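Local coordinates for N-acetylmuramoyl-L-alanine amidase domain-containing protein SAOUHSC_02979 (Staphylococcus aureus, PDB 5T1Q) that probably hydrolyses amide bonds of cell-wall peptidoglycan as a secreted enzyme, the present chain being its C-terminal part with glucosaminidase-family and CHAP regions, at residues Gly304-Asp309 with Ala347-Glu352. Residues are numbered along the deposited sequence; the frame is centred on the assembly and turned at random.
With NA (sodium ion), chain F.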
loop_
_atom_site.group_PDB
_atom_site.type_symbol
_atom_site.label_atom_id
_atom_site.label_comp_id
_atom_site.label_asym_id
_atom_site.label_seq_id
_atom_site.Cartn_x
_atom_site.Cartn_y
_atom_site.Cartn_z
ATOM N N GLY A 304 1.161 8.473 22.977
ATOM C CA GLY A 304 1.678 9.829 23.164
ATOM C C GLY A 304 3.173 9.975 23.432
ATOM O O GLY A 304 3.641 11.081 23.598
ATOM N N GLN A 305 3.941 8.895 23.445
ATOM C CA GLN A 305 5.365 8.998 23.783
ATOM C C GLN A 305 6.256 9.495 22.645
ATOM O O GLN A 305 6.286 8.888 21.601
ATOM C CB GLN A 305 5.877 7.650 24.265
ATOM C CG GLN A 305 7.328 7.644 24.748
ATOM C CD GLN A 305 7.756 6.282 25.252
ATOM O OE1 GLN A 305 7.220 5.255 24.839
ATOM N NE2 GLN A 305 8.708 6.266 26.158
ATOM N N PHE A 306 7.002 10.575 22.887
ATOM C CA PHE A 306 7.927 11.185 21.891
ATOM C C PHE A 306 7.260 11.433 20.526
ATOM O O PHE A 306 7.804 11.080 19.465
ATOM C CB PHE A 306 9.202 10.332 21.698
ATOM C CG PHE A 306 9.891 9.940 22.984
ATOM C CD1 PHE A 306 10.002 10.830 24.047
ATOM C CD2 PHE A 306 10.509 8.710 23.091
ATOM C CE1 PHE A 306 10.653 10.465 25.217
ATOM C CE2 PHE A 306 11.172 8.342 24.248
ATOM C CZ PHE A 306 11.245 9.220 25.317
ATOM N N GLY A 307 6.063 11.996 20.566
ATOM C CA GLY A 307 5.295 12.272 19.364
ATOM C C GLY A 307 4.481 11.119 18.801
ATOM O O GLY A 307 3.795 11.294 17.804
ATOM N N ALA A 308 4.542 9.939 19.410
ATOM C CA ALA A 308 3.757 8.799 18.899
ATOM C C ALA A 308 2.260 9.081 19.055
ATOM O O ALA A 308 1.856 9.852 19.910
ATOM C CB ALA A 308 4.134 7.507 19.616
ATOM N N ASP A 309 1.442 8.436 18.231
ATOM C CA ASP A 309 -0.015 8.631 18.282
ATOM C C ASP A 309 -0.544 8.658 19.731
ATOM O O ASP A 309 -0.257 7.753 20.542
ATOM C CB ASP A 309 -0.709 7.546 17.474
ATOM C CG ASP A 309 -2.159 7.853 17.203
ATOM O OD1 ASP A 309 -2.998 7.767 18.131
ATOM O OD2 ASP A 309 -2.460 8.124 16.020
ATOM N N ALA A 347 20.074 7.998 21.644
ATOM C CA ALA A 347 20.352 7.097 22.768
ATOM C C ALA A 347 19.473 7.311 23.993
ATOM O O ALA A 347 18.940 6.347 24.545
ATOM C CB ALA A 347 21.820 7.178 23.165
ATOM N N ALA A 348 19.341 8.566 24.422
ATOM C CA ALA A 348 18.548 8.882 25.602
ATOM C C ALA A 348 17.077 8.506 25.406
ATOM O O ALA A 348 16.483 7.914 26.286
ATOM C CB ALA A 348 18.718 10.357 25.990
ATOM N N ALA A 349 16.526 8.760 24.220
ATOM C CA ALA A 349 15.147 8.369 23.928
ATOM C C ALA A 349 14.994 6.834 23.778
ATOM O O ALA A 349 14.010 6.254 24.252
ATOM C CB ALA A 349 14.654 9.058 22.662
ATOM N N ALA A 350 15.946 6.201 23.106
ATOM C CA ALA A 350 15.910 4.746 22.878
ATOM C C ALA A 350 15.881 3.947 24.160
ATOM O O ALA A 350 15.209 2.925 24.237
ATOM C CB ALA A 350 17.088 4.308 22.037
ATOM N N GLU A 351 16.596 4.418 25.174
ATOM C CA GLU A 351 16.638 3.718 26.461
ATOM C C GLU A 351 15.310 3.766 27.226
ATOM O O GLU A 351 15.147 3.076 28.235
ATOM C CB GLU A 351 17.807 4.262 27.296
ATOM C CG GLU A 351 19.132 3.882 26.646
ATOM C CD GLU A 351 20.336 4.613 27.190
ATOM O OE1 GLU A 351 21.327 4.724 26.431
ATOM O OE2 GLU A 351 20.304 5.065 28.358
ATOM N N GLU A 352 14.365 4.558 26.729
ATOM C CA GLU A 352 13.047 4.711 27.365
ATOM C C GLU A 352 11.962 3.940 26.670
ATOM O O GLU A 352 10.802 3.982 27.093
ATOM C CB GLU A 352 12.639 6.190 27.400
ATOM C CG GLU A 352 13.609 7.089 28.133
ATOM C CD GLU A 352 13.823 6.649 29.551
ATOM O OE1 GLU A 352 12.913 6.005 30.109
ATOM O OE2 GLU A 352 14.908 6.918 30.105
HETATM NA NA NA F . 7.497 9.553 17.315
HETATM O O HOH W 1 5.931 7.905 15.752
HETATM O O HOH W 2 7.207 10.768 15.322
#
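Phe306 reaches from the loop 304-309 to the short helix 347-350, where the rim of its ring meets small aliphatic groups. Its CE2 lies 3.9 Å from Ala349 CB, a methyl small enough to let the ring come close to the helix backbone; Ala349 O is 3.5 Å from the same CE2, set obliquely to the ring. Near the ring plane, Glu352 CB sits at the edge, 3.9 Å from Phe306 CZ. Of the Glu352 side chain, CB alone makes this contact: the chain bends at chi2 and carries the carboxylate away, as suits an exposed acid. Gln305 CG rests on one ring face, offset toward the rim.

One hydrogen bond joins the segments, from Gln305 NE2 to Glu352 O at 3.2 Å. The amide approaches from above the carbonyl plane, and the N-H...O angle of 149° is moderately bent. With chi1 -176° and chi2 178° the glutamine chain is fully extended and spans the gap, while its OE1 accepts from Glu302 N, so both ends of the amide are used and its rotation is fixed.

On the loop's backbone, Phe306 O binds a sodium ion at 2.6 Å, together with two waters. The arrangement is a surface contact of the C-terminal Peptidase C51 (CHAP-type) part, joining the loop between strands 298-301 and 314-321 to the helical turn that links strands 339-345 and 354-357 of the same mixed sheet.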